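Local structure of putative sugar ABC transporter (Yersinia enterocolitica subsp. enterocolitica 8081, 5ULB) at residues L246-N251 against A296-Q301; I239-L244 against P304-G309; G18-A23 against L48-D53. The protein probably binds methylthioribose as the solute-binding component of an ABC importer, and binds both anomers of its selenium analogue 5-Se-methyl-5-seleno-ribofuranose. All coordinates share one frame; numbering follows the deposited sequence. Where two conformers were deposited one is given.

Interaction 1. Residues L246-N251 against A296-Q301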
ATOM      1  N   LEU A 246      16.857   2.553   7.183  1.00 13.91           N
ATOM      2  CA  LEU A 246      16.813   2.039   8.578  1.00 13.50           C
ATOM      3  C   LEU A 246      17.351   0.604   8.658  1.00 12.56           C
ATOM      4  O   LEU A 246      17.993   0.309   9.635  1.00 14.79           O
ATOM      5  CB  LEU A 246      15.449   2.158   9.170  1.00 14.17           C
ATOM      6  CG  LEU A 246      14.890   3.609   9.228  1.00 14.22           C
ATOM      7  CD1 LEU A 246      13.459   3.583   9.737  1.00 15.80           C
ATOM      8  CD2 LEU A 246      15.732   4.564   9.951  1.00 17.00           C
HETATM    9  N   MSE A 247      17.076  -0.251   7.683  1.00 13.49           N
HETATM   10  CA  MSE A 247      17.642  -1.605   7.710  0.57 15.12           C
HETATM   11  C   MSE A 247      19.167  -1.586   7.656  1.00 16.35           C
HETATM   12  O   MSE A 247      19.754  -2.467   8.221  1.00 16.29           O
HETATM   13  CB  MSE A 247      16.904  -2.454   6.598  0.57 16.27           C
HETATM   14  CG  MSE A 247      15.348  -2.692   6.748  0.57 18.96           C
HETATM   15 SE   MSE A 247      14.257  -3.398   5.220  0.57 30.11          SE
HETATM   16  CE  MSE A 247      15.639  -4.254   4.002  0.57 45.30           C
ATOM     17  N   ARG A 248      19.767  -0.515   7.112  1.00 15.49           N
ATOM     18  CA  ARG A 248      21.280  -0.347   6.980  1.00 16.78           C
ATOM     19  C   ARG A 248      21.950   0.385   8.173  1.00 17.59           C
ATOM     20  O   ARG A 248      23.157   0.374   8.206  1.00 25.10           O
ATOM     21  CB  ARG A 248      21.556   0.417   5.634  1.00 17.03           C
ATOM     22  CG  ARG A 248      21.394  -0.470   4.453  1.00 19.39           C
ATOM     23  CD  ARG A 248      21.548   0.218   3.107  1.00 19.32           C
ATOM     24  NE  ARG A 248      22.813   0.968   3.052  1.00 22.44           N
ATOM     25  CZ  ARG A 248      24.002   0.502   2.705  1.00 25.13           C
ATOM     26  NH1 ARG A 248      24.137  -0.809   2.430  1.00 25.51           N
ATOM     27  NH2 ARG A 248      25.096   1.351   2.746  1.00 26.63           N
ATOM     28  N   GLU A 249      21.187   0.915   9.138  1.00 17.20           N
ATOM     29  CA  GLU A 249      21.779   1.673  10.228  1.00 17.14           C
ATOM     30  C   GLU A 249      22.436   0.697  11.200  1.00 20.04           C
ATOM     31  O   GLU A 249      22.093  -0.479  11.343  1.00 21.21           O
ATOM     32  CB  GLU A 249      20.693   2.463  10.941  1.00 19.66           C
ATOM     33  CG  GLU A 249      20.250   3.686  10.239  1.00 19.22           C
ATOM     34  CD  GLU A 249      19.353   4.641  11.049  1.00 21.26           C
ATOM     35  OE1 GLU A 249      18.866   4.277  12.163  1.00 25.59           O
ATOM     36  OE2 GLU A 249      19.131   5.763  10.483  1.00 28.33           O
ATOM     37  N   ALA A 250      23.419   1.263  11.945  1.00 21.53           N
ATOM     38  CA  ALA A 250      24.054   0.548  12.986  1.00 25.18           C
ATOM     39  C   ALA A 250      23.031   0.045  13.996  1.00 17.13           C
ATOM     40  O   ALA A 250      22.130   0.867  14.484  1.00 21.13           O
ATOM     41  CB  ALA A 250      25.126   1.409  13.682  1.00 26.50           C
ATOM     42  N   ASN A 251      23.206  -1.167  14.399  1.00 21.15           N
ATOM     43  CA  ASN A 251      22.358  -1.787  15.438  1.00 20.66           C
ATOM     44  C   ASN A 251      20.919  -2.012  15.012  1.00 20.60           C
ATOM     45  O   ASN A 251      20.014  -2.265  15.852  1.00 20.92           O
ATOM     46  CB  ASN A 251      22.476  -1.073  16.827  1.00 24.55           C
ATOM     47  CG  ASN A 251      23.898  -0.972  17.269  1.00 33.32           C
ATOM     48  OD1 ASN A 251      24.671  -1.964  17.204  1.00 43.76           O
ATOM     49  ND2 ASN A 251      24.257   0.177  17.747  1.00 43.23           N
ATOM     50  N   ALA A 296      19.755  -8.511   5.385  1.00 16.86           N
ATOM     51  CA  ALA A 296      21.168  -8.814   5.005  1.00 18.94           C
ATOM     52  C   ALA A 296      21.451  -8.380   3.547  1.00 19.70           C
ATOM     53  O   ALA A 296      22.595  -7.980   3.231  1.00 21.89           O
ATOM     54  CB  ALA A 296      21.471 -10.228   5.183  1.00 21.89           C
ATOM     55  N   LEU A 297      20.443  -8.500   2.686  1.00 21.38           N
ATOM     56  CA  LEU A 297      20.603  -8.023   1.315  1.00 20.58           C
ATOM     57  C   LEU A 297      21.007  -6.542   1.238  1.00 19.14           C
ATOM     58  O   LEU A 297      21.909  -6.163   0.457  1.00 24.20           O
ATOM     59  CB  LEU A 297      19.321  -8.375   0.502  1.00 22.11           C
ATOM     60  CG  LEU A 297      19.340  -8.008  -0.950  1.00 23.94           C
ATOM     61  CD1 LEU A 297      20.330  -8.863  -1.691  1.00 29.21           C
ATOM     62  CD2 LEU A 297      17.949  -8.143  -1.561  1.00 25.86           C
ATOM     63  N   LEU A 298      20.265  -5.747   1.954  1.00 16.91           N
ATOM     64  CA  LEU A 298      20.524  -4.344   2.004  1.00 18.66           C
ATOM     65  C   LEU A 298      21.844  -3.992   2.639  1.00 20.10           C
ATOM     66  O   LEU A 298      22.583  -3.128   2.125  1.00 20.71           O
ATOM     67  CB  LEU A 298      19.332  -3.600   2.629  1.00 18.74           C
ATOM     68  CG  LEU A 298      18.303  -3.067   1.697  1.00 21.48           C
ATOM     69  CD1 LEU A 298      18.861  -2.002   0.707  1.00 24.40           C
ATOM     70  CD2 LEU A 298      17.741  -4.203   0.969  1.00 18.43           C
ATOM     71  N   VAL A 299      22.179  -4.655   3.734  1.00 19.65           N
ATOM     72  CA  VAL A 299      23.465  -4.404   4.431  1.00 19.72           C
ATOM     73  C   VAL A 299      24.658  -4.692   3.542  1.00 23.21           C
ATOM     74  O   VAL A 299      25.703  -3.993   3.615  1.00 27.88           O
ATOM     75  CB  VAL A 299      23.533  -5.202   5.748  1.00 21.12           C
ATOM     76  CG1 VAL A 299      24.921  -5.173   6.472  1.00 24.90           C
ATOM     77  CG2 VAL A 299      22.450  -4.561   6.688  1.00 21.78           C
ATOM     78  N   SER A 300      24.485  -5.683   2.615  1.00 20.87           N
ATOM     79  CA  SER A 300      25.542  -6.061   1.621  0.52 27.42           C
ATOM     80  C   SER A 300      25.836  -5.042   0.505  1.00 25.76           C
ATOM     81  O   SER A 300      26.836  -5.142  -0.179  1.00 29.31           O
ATOM     82  CB  SER A 300      25.181  -7.335   0.895  0.52 31.15           C
ATOM     83  OG  SER A 300      25.167  -8.434   1.759  0.52 35.02           O
ATOM     84  N   GLN A 301      24.960  -4.043   0.349  1.00 23.98           N
ATOM     85  CA  GLN A 301      25.165  -3.109  -0.763  1.00 26.73           C
ATOM     86  C   GLN A 301      26.250  -2.124  -0.361  1.00 29.12           C
ATOM     87  O   GLN A 301      26.383  -1.820   0.819  1.00 30.63           O
ATOM     88  CB  GLN A 301      23.831  -2.393  -1.028  1.00 22.97           C
ATOM     89  CG  GLN A 301      22.691  -3.358  -1.401  1.00 24.01           C
ATOM     90  CD  GLN A 301      23.049  -4.328  -2.500  1.00 29.30           C
ATOM     91  OE1 GLN A 301      23.549  -3.882  -3.530  1.00 26.88           O
ATOM     92  NE2 GLN A 301      22.891  -5.649  -2.232  1.00 24.76           N
TER
HETATM   93  O   HOH W   1      27.768  -0.084   2.902  1.00 43.05           O

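Interaction 2. Residues I239-L244 against P304-G309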
ATOM      1  N   ILE A 239       7.432  -1.220   2.024  1.00  9.53           N
ATOM      2  CA  ILE A 239       8.773  -0.708   1.902  1.00  9.92           C
ATOM      3  C   ILE A 239       8.720   0.717   1.420  1.00 10.58           C
ATOM      4  O   ILE A 239       7.765   1.180   0.808  1.00 11.46           O
ATOM      5  CB  ILE A 239       9.621  -1.545   0.859  1.00 11.61           C
ATOM      6  CG1 ILE A 239      11.109  -1.396   1.002  1.00 13.30           C
ATOM      7  CG2 ILE A 239       9.150  -1.336  -0.565  1.00 13.65           C
ATOM      8  CD1 ILE A 239      11.638  -1.887   2.329  1.00 14.18           C
ATOM      9  N   SER A 240       9.767   1.477   1.737  1.00  9.23           N
ATOM     10  CA  SER A 240       9.934   2.859   1.365  1.00 10.61           C
ATOM     11  C   SER A 240      11.420   3.156   1.424  1.00 11.07           C
ATOM     12  O   SER A 240      12.202   2.387   2.005  1.00 11.42           O
ATOM     13  CB  SER A 240       9.098   3.798   2.298  1.00 11.55           C
ATOM     14  OG  SER A 240       9.725   3.818   3.565  1.00 15.97           O
ATOM     15  N   ASN A 241      11.836   4.336   0.930  1.00 11.38           N
ATOM     16  CA  ASN A 241      13.236   4.694   0.976  1.00 12.84           C
ATOM     17  C   ASN A 241      13.703   4.732   2.403  1.00 12.90           C
ATOM     18  O   ASN A 241      14.845   4.273   2.685  1.00 14.26           O
ATOM     19  CB  ASN A 241      13.481   6.036   0.308  1.00 14.89           C
ATOM     20  CG  ASN A 241      13.297   6.023  -1.182  1.00 16.92           C
ATOM     21  OD1 ASN A 241      13.249   4.955  -1.866  1.00 20.61           O
ATOM     22  ND2 ASN A 241      13.212   7.241  -1.748  1.00 22.90           N
ATOM     23  N   GLN A 242      12.949   5.297   3.312  1.00 12.03           N
ATOM     24  CA  GLN A 242      13.313   5.352   4.724  0.53 13.72           C
ATOM     25  C   GLN A 242      13.598   3.975   5.290  1.00 12.41           C
ATOM     26  O   GLN A 242      14.583   3.767   5.958  1.00 13.61           O
ATOM     27  CB  GLN A 242      12.218   6.075   5.555  0.53 17.53           C
ATOM     28  CG  GLN A 242      12.577   6.229   7.039  0.53 21.71           C
ATOM     29  CD  GLN A 242      11.490   6.843   7.971  0.53 23.91           C
ATOM     30  OE1 GLN A 242      10.474   7.277   7.501  0.53 30.39           O
ATOM     31  NE2 GLN A 242      11.729   6.858   9.261  0.53 21.04           N
ATOM     32  N   ASP A 243      12.720   3.036   4.995  1.00 12.48           N
ATOM     33  CA  ASP A 243      12.901   1.696   5.606  1.00 11.54           C
ATOM     34  C   ASP A 243      14.207   1.093   5.172  1.00 10.63           C
ATOM     35  O   ASP A 243      14.871   0.409   5.956  1.00 12.20           O
ATOM     36  CB  ASP A 243      11.739   0.720   5.131  1.00 11.37           C
ATOM     37  CG  ASP A 243      10.408   1.172   5.381  1.00 12.82           C
ATOM     38  OD1 ASP A 243      10.129   2.101   6.150  1.00 13.87           O
ATOM     39  OD2 ASP A 243       9.466   0.553   4.742  1.00 14.99           O
ATOM     40  N   LEU A 244      14.533   1.241   3.871  1.00 11.57           N
ATOM     41  CA  LEU A 244      15.819   0.714   3.378  1.00 10.80           C
ATOM     42  C   LEU A 244      16.985   1.327   4.125  1.00 12.36           C
ATOM     43  O   LEU A 244      17.972   0.624   4.441  1.00 13.80           O
ATOM     44  CB  LEU A 244      15.905   0.931   1.900  1.00 12.60           C
ATOM     45  CG  LEU A 244      14.814   0.211   1.080  1.00 12.05           C
ATOM     46  CD1 LEU A 244      14.799   0.702  -0.325  1.00 13.94           C
ATOM     47  CD2 LEU A 244      15.014  -1.346   1.100  1.00 14.30           C
ATOM     48  N   PRO A 304      23.669   3.549  -0.070  1.00 25.31           N
ATOM     49  CA  PRO A 304      22.252   3.566   0.081  1.00 21.97           C
ATOM     50  C   PRO A 304      21.553   3.013  -1.186  1.00 20.93           C
ATOM     51  O   PRO A 304      22.006   3.226  -2.310  1.00 25.98           O
ATOM     52  CB  PRO A 304      21.901   5.104   0.275  1.00 26.72           C
ATOM     53  CG  PRO A 304      23.132   5.633   0.830  1.00 28.57           C
ATOM     54  CD  PRO A 304      24.271   4.855   0.211  1.00 28.96           C
ATOM     55  N   VAL A 305      20.398   2.367  -0.984  1.00 23.14           N
ATOM     56  CA  VAL A 305      19.556   1.912  -2.063  1.00 22.21           C
ATOM     57  C   VAL A 305      18.144   2.507  -1.850  1.00 19.19           C
ATOM     58  O   VAL A 305      17.629   2.529  -0.714  1.00 21.32           O
ATOM     59  CB  VAL A 305      19.415   0.403  -1.990  1.00 25.07           C
ATOM     60  CG1 VAL A 305      18.538  -0.185  -3.154  1.00 29.14           C
ATOM     61  CG2 VAL A 305      20.750  -0.227  -1.888  1.00 35.76           C
ATOM     62  N   ASN A 306      17.553   3.079  -2.909  1.00 21.49           N
ATOM     63  CA  ASN A 306      16.166   3.501  -2.873  1.00 18.29           C
ATOM     64  C   ASN A 306      15.260   2.434  -3.462  1.00 16.87           C
ATOM     65  O   ASN A 306      15.692   1.453  -4.021  1.00 17.21           O
ATOM     66  CB  ASN A 306      15.997   4.865  -3.543  1.00 22.37           C
ATOM     67  CG  ASN A 306      16.484   4.917  -4.895  1.00 31.86           C
ATOM     68  OD1 ASN A 306      16.432   3.914  -5.657  1.00 37.23           O
ATOM     69  ND2 ASN A 306      16.814   6.247  -5.321  1.00 41.48           N
ATOM     70  N   VAL A 307      13.969   2.627  -3.317  1.00 12.82           N
ATOM     71  CA  VAL A 307      12.995   1.615  -3.817  1.00 13.31           C
ATOM     72  C   VAL A 307      13.174   1.387  -5.279  1.00 16.06           C
ATOM     73  O   VAL A 307      13.144   0.261  -5.725  1.00 18.51           O
ATOM     74  CB  VAL A 307      11.564   2.021  -3.416  1.00 13.22           C
ATOM     75  CG1 VAL A 307      10.524   1.108  -4.004  1.00 14.79           C
ATOM     76  CG2 VAL A 307      11.400   2.091  -1.945  1.00 14.11           C
ATOM     77  N   SER A 308      13.395   2.399  -6.101  1.00 18.04           N
ATOM     78  CA  SER A 308      13.571   2.251  -7.568  1.00 23.89           C
ATOM     79  C   SER A 308      14.792   1.334  -7.838  1.00 31.64           C
ATOM     80  O   SER A 308      14.724   0.452  -8.720  1.00 75.63           O
ATOM     81  CB  SER A 308      13.640   3.671  -8.269  1.00 31.77           C
ATOM     82  OG  SER A 308      14.556   4.532  -7.610  1.00 38.82           O
ATOM     83  N   GLY A 309      15.809   1.491  -7.029  1.00 19.20           N
ATOM     84  CA  GLY A 309      17.018   0.733  -7.132  1.00 20.43           C
ATOM     85  C   GLY A 309      16.947  -0.748  -6.778  1.00 18.65           C
ATOM     86  O   GLY A 309      17.899  -1.506  -6.990  1.00 23.11           O
TER
HETATM   87  O   HOH W   2      12.643   5.253  -5.074  1.00 25.58           O
HETATM   88  O   HOH W   3      16.856   4.584   0.914  1.00 29.95           O

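Interaction 3. Residues G18-A23 against L48-D53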
ATOM      1  N   GLY A  18     -10.561  17.982 -24.678  1.00 21.93           N
ATOM      2  CA  GLY A  18      -9.596  18.351 -23.676  1.00 23.00           C
ATOM      3  C   GLY A  18      -8.996  17.099 -23.024  1.00 19.72           C
ATOM      4  O   GLY A  18      -9.263  15.951 -23.468  1.00 18.57           O
ATOM      5  N   GLN A  19      -8.152  17.294 -22.014  1.00 17.12           N
ATOM      6  CA  GLN A  19      -7.492  16.205 -21.343  1.00 15.65           C
ATOM      7  C   GLN A  19      -8.524  15.325 -20.657  1.00 13.44           C
ATOM      8  O   GLN A  19      -9.511  15.765 -20.065  1.00 15.31           O
ATOM      9  CB  GLN A  19      -6.451  16.630 -20.225  1.00 19.37           C
ATOM     10  CG  GLN A  19      -5.257  17.292 -20.729  1.00 23.89           C
ATOM     11  CD  GLN A  19      -4.398  17.453 -19.490  1.00 22.32           C
ATOM     12  OE1 GLN A  19      -4.718  18.340 -18.718  1.00 23.84           O
ATOM     13  NE2 GLN A  19      -3.377  16.611 -19.284  1.00 25.66           N
ATOM     14  N   ILE A  20      -8.231  14.014 -20.693  1.00 13.05           N
ATOM     15  CA  ILE A  20      -8.902  13.078 -19.783  1.00 12.18           C
ATOM     16  C   ILE A  20      -8.507  13.464 -18.354  1.00 11.56           C
ATOM     17  O   ILE A  20      -7.325  13.682 -18.091  1.00 14.33           O
ATOM     18  CB  ILE A  20      -8.508  11.661 -20.143  1.00 14.00           C
ATOM     19  CG1 ILE A  20      -9.035  11.219 -21.532  1.00 21.72           C
ATOM     20  CG2 ILE A  20      -8.884  10.671 -19.041  1.00 15.55           C
ATOM     21  CD1 ILE A  20     -10.427  11.019 -21.593  1.00 24.94           C
ATOM     22  N   LYS A  21      -9.496  13.505 -17.450  1.00 11.78           N
ATOM     23  CA  LYS A  21      -9.250  13.919 -16.069  1.00 11.66           C
ATOM     24  C   LYS A  21      -9.588  12.788 -15.111  1.00 10.51           C
ATOM     25  O   LYS A  21     -10.709  12.217 -15.196  1.00 11.31           O
ATOM     26  CB  LYS A  21     -10.038  15.190 -15.750  1.00 16.81           C
ATOM     27  CG  LYS A  21      -9.791  16.282 -16.753  1.00 20.99           C
ATOM     28  CD  LYS A  21     -10.693  17.481 -16.726  1.00 27.18           C
ATOM     29  CE  LYS A  21     -10.228  18.406 -17.866  1.00 37.95           C
ATOM     30  NZ  LYS A  21     -10.627  17.970 -19.251  1.00 34.82           N
ATOM     31  N   ILE A  22      -8.661  12.492 -14.204  1.00 10.96           N
ATOM     32  CA  ILE A  22      -8.788  11.437 -13.230  1.00 10.52           C
ATOM     33  C   ILE A  22      -8.685  12.033 -11.810  1.00 10.23           C
ATOM     34  O   ILE A  22      -7.773  12.839 -11.560  1.00 12.67           O
ATOM     35  CB  ILE A  22      -7.666  10.382 -13.394  1.00 11.04           C
ATOM     36  CG1 ILE A  22      -7.573   9.915 -14.837  1.00 12.74           C
ATOM     37  CG2 ILE A  22      -7.843   9.226 -12.435  1.00 12.44           C
ATOM     38  CD1 ILE A  22      -8.724   9.247 -15.467  1.00 14.10           C
ATOM     39  N   ALA A  23      -9.583  11.625 -10.947  1.00 10.10           N
ATOM     40  CA  ALA A  23      -9.503  12.008  -9.511  1.00  9.72           C
ATOM     41  C   ALA A  23      -9.040  10.764  -8.727  1.00 10.66           C
ATOM     42  O   ALA A  23      -9.641   9.674  -8.901  1.00 11.73           O
ATOM     43  CB  ALA A  23     -10.810  12.524  -9.019  1.00 12.01           C
ATOM     44  N   LEU A  48       0.404   9.088 -20.003  1.00 15.88           N
ATOM     45  CA  LEU A  48      -0.743   8.887 -20.920  1.00 15.53           C
ATOM     46  C   LEU A  48      -1.411  10.173 -21.326  1.00 14.79           C
ATOM     47  O   LEU A  48      -2.318  10.210 -22.108  1.00 17.19           O
ATOM     48  CB  LEU A  48      -1.761   8.007 -20.333  1.00 16.64           C
ATOM     49  CG  LEU A  48      -1.284   6.575 -19.992  1.00 17.41           C
ATOM     50  CD1 LEU A  48      -2.479   5.688 -19.621  1.00 18.20           C
ATOM     51  CD2 LEU A  48      -0.631   5.911 -21.195  1.00 20.55           C
ATOM     52  N   GLY A  49      -0.925  11.301 -20.828  1.00 14.42           N
ATOM     53  CA  GLY A  49      -1.502  12.639 -21.115  1.00 14.54           C
ATOM     54  C   GLY A  49      -2.697  13.013 -20.311  1.00 13.13           C
ATOM     55  O   GLY A  49      -3.388  13.958 -20.694  1.00 16.84           O
ATOM     56  N   PHE A  50      -2.962  12.304 -19.231  1.00 12.74           N
ATOM     57  CA  PHE A  50      -4.118  12.552 -18.379  1.00 12.43           C
ATOM     58  C   PHE A  50      -3.831  13.593 -17.327  1.00 15.15           C
ATOM     59  O   PHE A  50      -2.690  13.716 -16.864  1.00 17.58           O
ATOM     60  CB  PHE A  50      -4.537  11.280 -17.672  1.00 13.54           C
ATOM     61  CG  PHE A  50      -5.063  10.146 -18.537  1.00 13.71           C
ATOM     62  CD1 PHE A  50      -5.169  10.186 -19.879  1.00 13.93           C
ATOM     63  CD2 PHE A  50      -5.435   8.979 -17.899  1.00 15.15           C
ATOM     64  CE1 PHE A  50      -5.681   9.066 -20.597  1.00 15.54           C
ATOM     65  CE2 PHE A  50      -5.900   7.894 -18.567  1.00 16.35           C
ATOM     66  CZ  PHE A  50      -6.047   7.902 -19.914  1.00 16.41           C
ATOM     67  N   LYS A  51      -4.824  14.377 -16.954  1.00 12.76           N
ATOM     68  CA  LYS A  51      -4.719  15.252 -15.754  1.00 12.69           C
ATOM     69  C   LYS A  51      -5.112  14.366 -14.576  1.00 12.22           C
ATOM     70  O   LYS A  51      -6.146  13.718 -14.599  1.00 14.50           O
ATOM     71  CB  LYS A  51      -5.670  16.387 -15.908  1.00 14.90           C
ATOM     72  CG  LYS A  51      -5.754  17.318 -14.703  1.00 16.85           C
ATOM     73  CD  LYS A  51      -6.523  18.594 -14.957  1.00 19.50           C
ATOM     74  CE  LYS A  51      -6.713  19.570 -13.798  1.00 23.63           C
ATOM     75  NZ  LYS A  51      -5.590  19.763 -12.932  1.00 29.69           N
ATOM     76  N   VAL A  52      -4.305  14.338 -13.531  1.00 11.86           N
ATOM     77  CA  VAL A  52      -4.545  13.522 -12.347  1.00 12.32           C
ATOM     78  C   VAL A  52      -4.606  14.509 -11.152  1.00 11.89           C
ATOM     79  O   VAL A  52      -3.612  15.164 -10.847  1.00 14.59           O
ATOM     80  CB  VAL A  52      -3.463  12.505 -12.101  1.00 14.53           C
ATOM     81  CG1 VAL A  52      -3.697  11.754 -10.782  1.00 15.57           C
ATOM     82  CG2 VAL A  52      -3.368  11.549 -13.276  1.00 16.70           C
ATOM     83  N   ASP A  53      -5.747  14.523 -10.486  1.00 11.20           N
ATOM     84  CA  ASP A  53      -5.986  15.340  -9.313  1.00 10.05           C
ATOM     85  C   ASP A  53      -6.072  14.407  -8.109  1.00 10.20           C
ATOM     86  O   ASP A  53      -6.937  13.539  -8.099  1.00 11.99           O
ATOM     87  CB  ASP A  53      -7.297  16.150  -9.452  1.00 12.36           C
ATOM     88  CG  ASP A  53      -7.241  17.248 -10.511  1.00 16.06           C
ATOM     89  OD1 ASP A  53      -6.146  17.674 -10.887  1.00 18.50           O
ATOM     90  OD2 ASP A  53      -8.355  17.716 -10.913  1.00 18.38           O
TER
HETATM   91  O   HOH W   4      -6.101  13.179 -22.404  1.00 24.13           O

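Interaction 1. Residues L246-N251 against A296-Q301
Leu298 O is gripped by two donors that arrive from opposite faces of its carbonyl plane: Arg248 NH1, at 2.8 Å, and the backbone N of Gln301. Arg248 NH1 also donates to Gln301 O at 2.9 Å. The two bonds differ in direction, since Leu298 O lies in the guanidinium plane whereas Gln301 O is tilted 19° from it. A water bridges Arg248 NH2 to Gln301 O, so both terminal nitrogens serve the same turn. The arginine chain is extended through chi2 and bends at chi3 (52°), which swings the guanidinium to the last turn of helix 295-299 and the residues after it; CG and CD run close by Leu298 O.

On the buried side, Met247, present as selenomethionine, crosses Leu298 at a slant; in the conformer described, its CE lies 3.7 Å from Leu298 CD2. Ile293 of strand 285-294 touches both side chains, and flexible, apolar methionine and branched leucine suit this interior. Val299 CG2 makes van der Waals contact with Met247 O at 3.7 Å; the same oxygen accepts a hydrogen bond from Gln295.

The two carbonyl oxygens, one from helix and one from loop, carry partial negative charge that probably attracts the cationic guanidinium.

Interaction 2. Residues I239-L244 against P304-G309
A side-chain amide stands in for a backbone partner here: Asn241 OD1 accepts from Val307 N at 2.8 Å, although the two segments form no sheet. The bond is nearly straight, 171° at the hydrogen, and the donor lies close to the extension of the amide C=O. With CG anti to its own carbonyl carbon (chi1 -69°), Asn241 sends its amide from the first turn of the helix across to the loop. Its OD1 also lies 3.2 Å from Asn306 CB, and a water donates to it while accepting from Ser308 N. Asparagine suits the place because a short chain delivers a carbonyl oxygen to an amide N-H.

Asn306 runs alongside Asn241 and points the same way, but its amide works within its own loop. A chi1 of 56° places CG between the backbone N and the carbonyl carbon; OD1 then accepts from Gly309 N, an Asx motif, and from Ser308 OG, which comes from above the carbonyl plane.

Next to these polar groups, Val307 CG2 packs 3.5 Å from Ser240 C and 4.0 Å from Leu244 CD1, with Ile239 CG2 a little farther off. Leu244 CD1 also reaches Val305 O at 3.4 Å. These branched side chains fill the buried side of the loop.

Ser240 is the N-cap of helix 241-248, its OG accepting a weak bond from Asp243 N and also bonded to Asp32. Ile239 reaches strand 254-259 at Ser257 and Ala259, Val307 touches Gln36 of helix 32-48, and Asp243 is bonded to Gln218 of helix 214-226, so the loop packs against the start of helix 241-248, where elements from both halves of the sheet come together.

Interaction 3. Residues G18-A23 against L48-D53
Ile20 CG2 sits over the centre of the Phe50 ring, 3.7 Å from its centroid and 6° off the normal, a CH-pi contact. Leu48 CB lies over the opposite face, sandwiching the ring. In Ile20, CG2 stands anti to the backbone N while CG1 takes the position beside it (chi1 -66°), which lowers the methyl of this beta-branched residue onto the ring. Ile22 crosses Phe50 obliquely, Ile22 CG1 3.9 Å from Phe50 CD2.

On the side of Lys51 and Asp53, Gln19 is extended beyond CG and crosses Lys51 at about a right angle. Its NE2 donates to Gly49 O at 3.0 Å from well above the carbonyl plane. Lys51 runs straight until chi4, its long chain carrying NZ to the syn lone pair of Asp53 OD1 in a salt bridge at 3.0 Å; Asp53 OD2 is bonded to Tyr76.

Gly49, whose lack of a side chain eases positive phi, closes helix 32-48 in a Schellman motif. Backbone bonds of a parallel strand pair follow: Lys51 N to Ile20 O, Ile22 N to Lys51 O and Asp53 N to Ile22 O. This pairing joins strands 21-26 and 51-56 of the first beta-alpha-beta unit in the periplasmic binding protein fold.

From the N terminus, interaction 3 closes first: strand 21-26, helix 32-48 and strand 51-56 form a short loop, with strand 51-56 at one edge of the sheet. The chain then runs through most of the fold before interaction 2 opens at 239-244. Interaction 1 opens next, at 246-251, and closes at 296-301, ahead of 304-309, so it is nested inside the loop closed by interaction 2. Both use helix 241-248 and touch: Leu298 packs on Val305 and Leu244. Together they fasten the chain following strand 285-294 to that helix. Interaction 3 is remote, its centre about 40 Å from that of interaction 1 and about 29 Å from that of interaction 2.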